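Local structure of putative nucleolar GTP-binding protein 1 (Plasmodium falciparum, 2QU8) at residues Pro27-Ile32 with Lys77-Asp82; Asn53-Ser58 with Val68-His73; Asn109-Phe114 with Cys200-Asn205. The protein binds GDP and is probably a nucleolar GTPase of the NOG1 family, whose relatives take part in assembling the large ribosomal subunit. One frame throughout, in Å; residues are numbered along the deposited sequence.

Contact 1 (Pro27-Ile32 with Lys77-Asp82); sequences PHKKTI and KYQIID
The amide of Gln79 donates from NE2 to Thr31 OG1 over 2.8 Å, with the hydroxyl oxygen close to the amide plane. Thr31 OG1 in turn donates to Lys29 O, from above the plane of that carbonyl, while NE2 also donates to Asn26 O, so two acceptors fix the rotation of the amide. The group gets there because CG of Gln79 sits between the backbone N and the carbonyl carbon (chi1 58°), with the chain extended beyond it. Parallel backbone pairing continues the contact: Gln79 N bonds to Lys30 O, Ile32 N to Gln79 O at 2.9 Å, and Ile81 N to Ile32 O almost straight at 166°. Beside Lys30 and Lys77 a water links the two segments, donating to Lys77 O at 2.7 Å and accepting from both Lys30 N and Lys30 NZ.

The aliphatic part of Lys30 lies over one face of Tyr78, its CE 4.0 Å from the ring centroid and offset toward the rim, a CH-pi contact. Tyr78 OH is hydrogen-bonded to Lys204. Lys29 runs extended across the other side of the sheet, CD 3.5 Å from Gln79 OE1, and its ammonium makes weak bonds to Tyr78 O and to His70 ND1 on the next strand. Further along, Ile32 CB lies 3.9 Å from Ile80 CG1, the two side chains pointing the same way, and Thr31 CG2 meets Ile81 CD1 on the opposite face.

These are the neighbouring parallel strands 30-35 and 76-82 of a P-loop GTPase sheet, flanked by strands 110-117 and 66-73. Helix 192-222 covers the Lys30 and Tyr78 side, Ile80 packs on helix 42-49, and Asp82, which opens a DTPG sequence consistent with the G3 motif, reaches Lys42 and Ser43.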
loop_
_atom_site.group_PDB
_atom_site.type_symbol
_atom_site.label_atom_id
_atom_site.label_comp_id
_atom_site.label_asym_id
_atom_site.label_seq_id
_atom_site.Cartn_x
_atom_site.Cartn_y
_atom_site.Cartn_z
ATOM N N PRO A 27 -3.146 -14.651 -6.565
ATOM C CA PRO A 27 -3.855 -14.024 -5.436
ATOM C C PRO A 27 -3.431 -14.547 -4.056
ATOM O O PRO A 27 -3.766 -13.935 -3.038
ATOM C CB PRO A 27 -5.317 -14.377 -5.710
ATOM C CG PRO A 27 -5.244 -15.678 -6.430
ATOM C CD PRO A 27 -4.012 -15.599 -7.293
ATOM N N HIS A 28 -2.686 -15.649 -4.032
ATOM C CA HIS A 28 -2.291 -16.301 -2.783
ATOM C C HIS A 28 -0.904 -15.882 -2.279
ATOM O O HIS A 28 -0.608 -16.015 -1.088
ATOM C CB HIS A 28 -2.354 -17.825 -2.940
ATOM C CG HIS A 28 -3.631 -18.325 -3.547
ATOM N ND1 HIS A 28 -4.777 -18.537 -2.810
ATOM C CD2 HIS A 28 -3.937 -18.676 -4.822
ATOM C CE1 HIS A 28 -5.735 -18.985 -3.604
ATOM N NE2 HIS A 28 -5.249 -19.082 -4.830
ATOM N N LYS A 29 -0.061 -15.372 -3.175
ATOM C CA LYS A 29 1.285 -14.933 -2.799
ATOM C C LYS A 29 1.210 -13.679 -1.929
ATOM O O LYS A 29 0.428 -12.775 -2.204
ATOM C CB LYS A 29 2.149 -14.672 -4.044
ATOM C CG LYS A 29 3.671 -14.666 -3.785
ATOM C CD LYS A 29 4.477 -14.237 -5.016
ATOM C CE LYS A 29 5.937 -14.686 -4.940
ATOM N NZ LYS A 29 6.824 -14.015 -5.963
ATOM N N LYS A 30 2.026 -13.638 -0.879
ATOM C CA LYS A 30 2.166 -12.441 -0.050
ATOM C C LYS A 30 2.491 -11.228 -0.931
ATOM O O LYS A 30 3.421 -11.265 -1.739
ATOM C CB LYS A 30 3.241 -12.645 1.012
ATOM C CG LYS A 30 2.924 -13.760 2.002
ATOM C CD LYS A 30 4.004 -13.888 3.069
ATOM C CE LYS A 30 5.264 -14.530 2.530
ATOM N NZ LYS A 30 5.010 -15.913 2.014
ATOM N N THR A 31 1.708 -10.165 -0.776
ATOM C CA THR A 31 1.775 -9.031 -1.686
ATOM C C THR A 31 1.803 -7.688 -0.971
ATOM O O THR A 31 1.038 -7.454 -0.031
ATOM C CB THR A 31 0.552 -9.038 -2.657
ATOM O OG1 THR A 31 0.496 -10.281 -3.365
ATOM C CG2 THR A 31 0.615 -7.877 -3.666
ATOM N N ILE A 32 2.669 -6.795 -1.434
ATOM C CA ILE A 32 2.515 -5.378 -1.121
ATOM C C ILE A 32 1.758 -4.702 -2.281
ATOM O O ILE A 32 2.178 -4.758 -3.436
ATOM C CB ILE A 32 3.871 -4.684 -0.840
ATOM C CG1 ILE A 32 4.575 -5.342 0.361
ATOM C CG2 ILE A 32 3.673 -3.208 -0.553
ATOM C CD1 ILE A 32 6.038 -4.953 0.468
ATOM N N LYS A 77 8.705 -15.603 -0.192
ATOM C CA LYS A 77 8.590 -14.949 -1.492
ATOM C C LYS A 77 7.454 -13.922 -1.515
ATOM O O LYS A 77 6.331 -14.197 -1.078
ATOM C CB LYS A 77 8.430 -15.989 -2.603
ATOM C CG LYS A 77 9.706 -16.789 -2.888
ATOM C CD LYS A 77 9.554 -17.673 -4.120
ATOM C CE LYS A 77 9.626 -16.869 -5.416
ATOM N NZ LYS A 77 9.010 -17.617 -6.568
ATOM N N TYR A 78 7.762 -12.734 -2.023
ATOM C CA TYR A 78 6.797 -11.643 -2.074
ATOM C C TYR A 78 6.614 -11.106 -3.485
ATOM O O TYR A 78 7.517 -11.180 -4.318
ATOM C CB TYR A 78 7.245 -10.499 -1.166
ATOM C CG TYR A 78 7.175 -10.805 0.316
ATOM C CD1 TYR A 78 6.040 -10.485 1.056
ATOM C CD2 TYR A 78 8.250 -11.402 0.979
ATOM C CE1 TYR A 78 5.964 -10.768 2.416
ATOM C CE2 TYR A 78 8.189 -11.682 2.350
ATOM C CZ TYR A 78 7.045 -11.364 3.056
ATOM O OH TYR A 78 6.970 -11.641 4.407
ATOM N N GLN A 79 5.431 -10.565 -3.741
ATOM C CA GLN A 79 5.240 -9.710 -4.899
ATOM C C GLN A 79 4.861 -8.298 -4.461
ATOM O O GLN A 79 4.350 -8.087 -3.365
ATOM C CB GLN A 79 4.226 -10.301 -5.874
ATOM C CG GLN A 79 2.851 -10.571 -5.291
ATOM C CD GLN A 79 2.020 -11.506 -6.158
ATOM O OE1 GLN A 79 2.532 -12.125 -7.092
ATOM N NE2 GLN A 79 0.732 -11.613 -5.847
ATOM N N ILE A 80 5.149 -7.326 -5.311
ATOM C CA ILE A 80 4.751 -5.963 -5.044
ATOM C C ILE A 80 4.127 -5.393 -6.320
ATOM O O ILE A 80 4.739 -5.421 -7.386
ATOM C CB ILE A 80 5.923 -5.111 -4.454
ATOM C CG1 ILE A 80 5.481 -3.663 -4.211
ATOM C CG2 ILE A 80 7.229 -5.251 -5.307
ATOM C CD1 ILE A 80 6.404 -2.871 -3.289
ATOM N N ILE A 81 2.890 -4.923 -6.203
ATOM C CA ILE A 81 2.089 -4.542 -7.362
ATOM C C ILE A 81 1.855 -3.036 -7.429
ATOM O O ILE A 81 1.521 -2.393 -6.427
ATOM C CB ILE A 81 0.745 -5.318 -7.401
ATOM C CG1 ILE A 81 1.016 -6.830 -7.404
ATOM C CG2 ILE A 81 -0.073 -4.947 -8.641
ATOM C CD1 ILE A 81 -0.210 -7.679 -7.179
ATOM N N ASP A 82 2.034 -2.490 -8.628
ATOM C CA ASP A 82 1.816 -1.080 -8.901
ATOM C C ASP A 82 0.814 -1.021 -10.056
ATOM O O ASP A 82 1.022 -1.646 -11.097
ATOM C CB ASP A 82 3.155 -0.397 -9.277
ATOM C CG ASP A 82 3.027 1.120 -9.475
ATOM O OD1 ASP A 82 2.211 1.761 -8.785
ATOM O OD2 ASP A 82 3.767 1.686 -10.311
HETATM O O HOH W 1 4.184 -15.774 -0.644
#

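Contact 2 (Asn53-Ser58 with Val68-His73)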
loop_
_atom_site.group_PDB
_atom_site.type_symbol
_atom_site.label_atom_id
_atom_site.label_comp_id
_atom_site.label_asym_id
_atom_site.label_seq_id
_atom_site.Cartn_x
_atom_site.Cartn_y
_atom_site.Cartn_z
ATOM N N ASN A 53 13.052 -6.835 -10.797
ATOM C CA ASN A 53 12.478 -8.120 -11.210
ATOM C C ASN A 53 10.971 -7.956 -11.335
ATOM O O ASN A 53 10.215 -8.303 -10.433
ATOM C CB ASN A 53 12.842 -9.258 -10.249
ATOM C CG ASN A 53 12.333 -10.622 -10.723
ATOM O OD1 ASN A 53 12.427 -11.611 -9.996
ATOM N ND2 ASN A 53 11.793 -10.678 -11.944
ATOM N N VAL A 54 10.563 -7.407 -12.473
ATOM C CA VAL A 54 9.239 -6.847 -12.649
ATOM C C VAL A 54 8.627 -7.372 -13.942
ATOM O O VAL A 54 9.219 -7.261 -15.028
ATOM C CB VAL A 54 9.293 -5.287 -12.656
ATOM C CG1 VAL A 54 7.986 -4.672 -13.152
ATOM C CG2 VAL A 54 9.650 -4.747 -11.265
ATOM N N ASP A 55 7.449 -7.973 -13.811
ATOM C CA ASP A 55 6.683 -8.375 -14.972
ATOM C C ASP A 55 5.707 -7.269 -15.327
ATOM O O ASP A 55 4.963 -6.781 -14.475
ATOM C CB ASP A 55 5.979 -9.711 -14.730
ATOM C CG ASP A 55 6.945 -10.878 -14.730
ATOM O OD1 ASP A 55 6.894 -11.699 -13.791
ATOM O OD2 ASP A 55 7.777 -10.974 -15.664
ATOM N N VAL A 56 5.746 -6.852 -16.586
ATOM C CA VAL A 56 4.829 -5.842 -17.090
ATOM C C VAL A 56 3.658 -6.570 -17.722
ATOM O O VAL A 56 3.818 -7.299 -18.702
ATOM C CB VAL A 56 5.511 -4.881 -18.103
ATOM C CG1 VAL A 56 4.551 -3.767 -18.529
ATOM C CG2 VAL A 56 6.776 -4.284 -17.504
ATOM N N GLN A 57 2.481 -6.386 -17.137
ATOM C CA GLN A 57 1.281 -7.052 -17.615
ATOM C C GLN A 57 0.271 -6.003 -18.048
ATOM O O GLN A 57 0.231 -4.907 -17.485
ATOM C CB GLN A 57 0.715 -7.981 -16.537
ATOM C CG GLN A 57 1.584 -9.221 -16.287
ATOM C CD GLN A 57 1.258 -9.933 -14.985
ATOM O OE1 GLN A 57 0.174 -9.762 -14.427
ATOM N NE2 GLN A 57 2.198 -10.743 -14.495
ATOM N N SER A 58 -0.513 -6.324 -19.073
ATOM C CA SER A 58 -1.493 -5.380 -19.602
ATOM C C SER A 58 -2.926 -5.833 -19.344
ATOM O O SER A 58 -3.207 -7.030 -19.233
ATOM C CB SER A 58 -1.264 -5.117 -21.096
ATOM O OG SER A 58 -1.225 -6.321 -21.837
ATOM N N VAL A 68 4.171 -6.062 -11.673
ATOM C CA VAL A 68 4.378 -6.996 -10.568
ATOM C C VAL A 68 5.868 -7.222 -10.340
ATOM O O VAL A 68 6.528 -7.911 -11.120
ATOM C CB VAL A 68 3.690 -8.369 -10.781
ATOM C CG1 VAL A 68 3.765 -9.194 -9.492
ATOM C CG2 VAL A 68 2.242 -8.209 -11.205
ATOM N N GLY A 69 6.387 -6.624 -9.276
ATOM C CA GLY A 69 7.758 -6.867 -8.838
ATOM C C GLY A 69 7.800 -8.080 -7.926
ATOM O O GLY A 69 6.792 -8.424 -7.311
ATOM N N HIS A 70 8.961 -8.725 -7.849
ATOM C CA HIS A 70 9.162 -9.902 -7.007
ATOM C C HIS A 70 10.391 -9.741 -6.126
ATOM O O HIS A 70 11.419 -9.208 -6.564
ATOM C CB HIS A 70 9.316 -11.157 -7.876
ATOM C CG HIS A 70 8.167 -11.390 -8.807
ATOM N ND1 HIS A 70 7.039 -12.092 -8.437
ATOM C CD2 HIS A 70 7.959 -10.991 -10.084
ATOM C CE1 HIS A 70 6.192 -12.125 -9.450
ATOM N NE2 HIS A 70 6.725 -11.463 -10.461
ATOM N N PHE A 71 10.286 -10.201 -4.882
ATOM C CA PHE A 71 11.432 -10.231 -3.976
ATOM C C PHE A 71 11.260 -11.272 -2.875
ATOM O O PHE A 71 10.143 -11.691 -2.568
ATOM C CB PHE A 71 11.714 -8.841 -3.375
ATOM C CG PHE A 71 10.621 -8.322 -2.472
ATOM C CD1 PHE A 71 10.678 -8.526 -1.096
ATOM C CD2 PHE A 71 9.541 -7.618 -2.997
ATOM C CE1 PHE A 71 9.669 -8.050 -0.260
ATOM C CE2 PHE A 71 8.527 -7.136 -2.169
ATOM C CZ PHE A 71 8.595 -7.347 -0.797
ATOM N N ASP A 72 12.382 -11.690 -2.303
ATOM C CA ASP A 72 12.382 -12.547 -1.136
ATOM C C ASP A 72 12.762 -11.740 0.085
ATOM O O ASP A 72 13.623 -10.856 0.027
ATOM C CB ASP A 72 13.361 -13.710 -1.296
ATOM C CG ASP A 72 13.122 -14.506 -2.562
ATOM O OD1 ASP A 72 11.960 -14.581 -3.013
ATOM O OD2 ASP A 72 14.100 -15.056 -3.109
ATOM N N HIS A 73 12.094 -12.041 1.189
ATOM C CA HIS A 73 12.491 -11.514 2.475
ATOM C C HIS A 73 12.334 -12.584 3.540
ATOM O O HIS A 73 11.237 -13.114 3.751
ATOM C CB HIS A 73 11.687 -10.270 2.840
ATOM C CG HIS A 73 12.205 -9.568 4.056
ATOM N ND1 HIS A 73 13.473 -9.030 4.117
ATOM C CD2 HIS A 73 11.630 -9.325 5.256
ATOM C CE1 HIS A 73 13.656 -8.481 5.304
ATOM N NE2 HIS A 73 12.554 -8.647 6.015
HETATM O O HOH W 2 4.728 -12.018 -12.326
#
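Val68 and Asp55 form an antiparallel hydrogen-bonded pair in the beta hairpin of strands 54-57 and 66-73, which adds an edge strand to the GTPase sheet. Val68 has much of its surface buried here: its carbonyl accepts from Asp55 N at 2.8 Å, its own N donates to Asp55 O along a nearly linear path (168°), and its CG2 branch lies loosely beside the Gln57 side chain. On the side away from the hairpin partner, Val68 also touches Gln79.

One step on, Val54 faces Gly69 in a non-hydrogen-bonded pair. Its CG2 comes to 3.7 Å from Gly69 CA, which carries no side chain to obstruct it.

Asn53 O accepts from His70 N in a bent bond of 136° and also lies 3.3 Å from Gly69 CA, a CA-H...O contact. With CG anti to the backbone N (chi1 -176°), the Asn53 amide crosses the base of the histidine, OD1 3.8 Å from His70 CB.

The imidazole of His70 then reaches along the strand pair to Asp55. Ring and carboxylate planes stand 69° apart, and the direct bond from NE2 to Asp55 OD1 is weak. A water at the ring edge, in its plane, reinforces the link: it donates to Asp55 OD1 at 2.6 Å and stands 2.8 Å from His70 NE2.

Contact 3 (Asn109-Phe114 with Cys200-Asn205)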
loop_
_atom_site.group_PDB
_atom_site.type_symbol
_atom_site.label_atom_id
_atom_site.label_comp_id
_atom_site.label_asym_id
_atom_site.label_seq_id
_atom_site.Cartn_x
_atom_site.Cartn_y
_atom_site.Cartn_z
ATOM N N ASN A 109 -3.944 -11.580 -1.190
ATOM C CA ASN A 109 -3.248 -11.775 0.086
ATOM C C ASN A 109 -2.216 -10.658 0.293
ATOM O O ASN A 109 -1.012 -10.879 0.159
ATOM C CB ASN A 109 -2.592 -13.169 0.098
ATOM C CG ASN A 109 -1.791 -13.460 1.372
ATOM O OD1 ASN A 109 -1.926 -12.780 2.383
ATOM N ND2 ASN A 109 -0.952 -14.486 1.311
ATOM N N GLY A 110 -2.691 -9.457 0.615
ATOM C CA GLY A 110 -1.811 -8.286 0.639
ATOM C C GLY A 110 -1.935 -7.272 1.764
ATOM O O GLY A 110 -2.937 -7.230 2.493
ATOM N N VAL A 111 -0.886 -6.463 1.897
ATOM C CA VAL A 111 -0.867 -5.292 2.760
ATOM C C VAL A 111 -0.754 -4.076 1.829
ATOM O O VAL A 111 -0.082 -4.150 0.804
ATOM C CB VAL A 111 0.331 -5.351 3.755
ATOM C CG1 VAL A 111 1.665 -5.474 3.019
ATOM C CG2 VAL A 111 0.353 -4.147 4.672
ATOM N N ILE A 112 -1.420 -2.977 2.167
ATOM C CA ILE A 112 -1.361 -1.771 1.328
ATOM C C ILE A 112 -0.179 -0.920 1.739
ATOM O O ILE A 112 0.045 -0.698 2.930
ATOM C CB ILE A 112 -2.639 -0.889 1.455
ATOM C CG1 ILE A 112 -3.912 -1.740 1.435
ATOM C CG2 ILE A 112 -2.672 0.231 0.372
ATOM C CD1 ILE A 112 -4.121 -2.572 0.168
ATOM N N LEU A 113 0.598 -0.468 0.762
ATOM C CA LEU A 113 1.543 0.606 1.012
ATOM C C LEU A 113 1.038 1.838 0.267
ATOM O O LEU A 113 1.159 1.917 -0.957
ATOM C CB LEU A 113 2.967 0.231 0.581
ATOM C CG LEU A 113 4.073 1.294 0.715
ATOM C CD1 LEU A 113 4.137 1.936 2.106
ATOM C CD2 LEU A 113 5.420 0.693 0.357
ATOM N N PHE A 114 0.449 2.768 1.016
ATOM C CA PHE A 114 -0.021 4.043 0.484
ATOM C C PHE A 114 1.053 5.092 0.709
ATOM O O PHE A 114 1.376 5.445 1.852
ATOM C CB PHE A 114 -1.363 4.491 1.105
ATOM C CG PHE A 114 -1.966 5.704 0.430
ATOM C CD1 PHE A 114 -2.880 5.557 -0.613
ATOM C CD2 PHE A 114 -1.592 6.990 0.810
ATOM C CE1 PHE A 114 -3.426 6.676 -1.252
ATOM C CE2 PHE A 114 -2.128 8.115 0.175
ATOM C CZ PHE A 114 -3.046 7.955 -0.852
ATOM N N CYS A 200 5.863 -6.130 5.349
ATOM C CA CYS A 200 5.853 -7.588 5.445
ATOM C C CYS A 200 5.358 -8.088 6.803
ATOM O O CYS A 200 4.450 -8.914 6.860
ATOM C CB CYS A 200 7.239 -8.152 5.127
ATOM S SG CYS A 200 7.739 -7.866 3.410
ATOM N N GLU A 201 5.937 -7.567 7.883
ATOM C CA GLU A 201 5.536 -7.956 9.237
ATOM C C GLU A 201 4.102 -7.560 9.610
ATOM O O GLU A 201 3.448 -8.285 10.358
ATOM C CB GLU A 201 6.551 -7.467 10.281
ATOM C CG GLU A 201 7.400 -8.597 10.925
ATOM C CD GLU A 201 8.451 -9.203 9.990
ATOM O OE1 GLU A 201 9.625 -8.768 10.050
ATOM O OE2 GLU A 201 8.112 -10.114 9.199
ATOM N N LEU A 202 3.610 -6.432 9.084
ATOM C CA LEU A 202 2.198 -6.071 9.245
ATOM C C LEU A 202 1.296 -7.115 8.597
ATOM O O LEU A 202 0.222 -7.428 9.117
ATOM C CB LEU A 202 1.884 -4.691 8.655
ATOM C CG LEU A 202 1.528 -3.507 9.562
ATOM C CD1 LEU A 202 0.784 -2.460 8.736
ATOM C CD2 LEU A 202 0.682 -3.896 10.781
ATOM N N LEU A 203 1.746 -7.642 7.458
ATOM C CA LEU A 203 1.041 -8.709 6.756
ATOM C C LEU A 203 1.000 -9.973 7.613
ATOM O O LEU A 203 -0.067 -10.558 7.811
ATOM C CB LEU A 203 1.724 -9.020 5.415
ATOM C CG LEU A 203 0.886 -9.311 4.160
ATOM C CD1 LEU A 203 1.691 -10.143 3.173
ATOM C CD2 LEU A 203 -0.453 -9.969 4.456
ATOM N N LYS A 204 2.165 -10.378 8.122
ATOM C CA LYS A 204 2.269 -11.555 8.991
ATOM C C LYS A 204 1.259 -11.453 10.127
ATOM O O LYS A 204 0.411 -12.329 10.290
ATOM C CB LYS A 204 3.686 -11.707 9.561
ATOM C CG LYS A 204 4.839 -11.659 8.543
ATOM C CD LYS A 204 4.938 -12.911 7.661
ATOM C CE LYS A 204 4.112 -12.776 6.378
ATOM N NZ LYS A 204 4.478 -11.553 5.584
ATOM N N ASN A 205 1.336 -10.359 10.884
ATOM C CA ASN A 205 0.444 -10.132 12.022
ATOM C C ASN A 205 -1.038 -10.209 11.670
ATOM O O ASN A 205 -1.836 -10.735 12.449
ATOM C CB ASN A 205 0.770 -8.806 12.711
ATOM C CG ASN A 205 2.172 -8.784 13.305
ATOM O OD1 ASN A 205 2.806 -7.732 13.377
ATOM N ND2 ASN A 205 2.665 -9.949 13.731
#
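Behind the packing of Leu203 on Val111, the helix carbonyl Cys200 O is gripped by two donors of one residue: Lys204 N supplies the regular helical bond, and Lys204 NZ, the ammonium that also serves Tyr78, curls back to donate at 2.9 Å from above the carbonyl plane. The folded lysine is thereby held along its own helix.

Across the contact itself there is no hydrogen bond. Leu203 is the main apolar group: its CG lies 4.0 Å from Val111 CB, and CD2 reaches past Gly110 to come within 3.8 Å of Asn109 OD1. That oxygen is satisfied by Gln207 further along the helix, while Asn109 ND2 donates to His28 O, so the amide is fixed at both ends beside the leucine methyl. The CG2 branch of Val111, anti to the backbone N, approaches Leu202 CB at 4.3 Å, so the valine meets two successive helix residues.

Here helix 192-222 crosses one face of the central sheet, running largely against strand 110-117 at an angle of 139°. Leu202 continues the packing onto Val146 of strand 145-150, and Lys204 reaches Lys30 of strand 30-35, the neighbour of strand 110-117 on its other side.

Overall arrangement
All three contacts belong to one mixed sheet. Contacts 1 and 2 are strand pairings, parallel in the buried middle and antiparallel at the margin, joined where strands 66-73 and 76-82 bond through Phe71 and Tyr78. Contact 1 combines backbone bonds with a buried glutamine-threonine bond, apolar packing and a lysine on a tyrosine face; contact 2, nested within its chain loop and partly solvent-exposed, relies on backbone bonds and a weak histidine-aspartate pair. A water bridges polar groups in both. Buried contact 3 instead sets a helix on the sheet through apolar side chains. It meets contact 1 closely, whereas contacts 2 and 3, about 17 Å apart between centres, touch through Phe71 and Cys200.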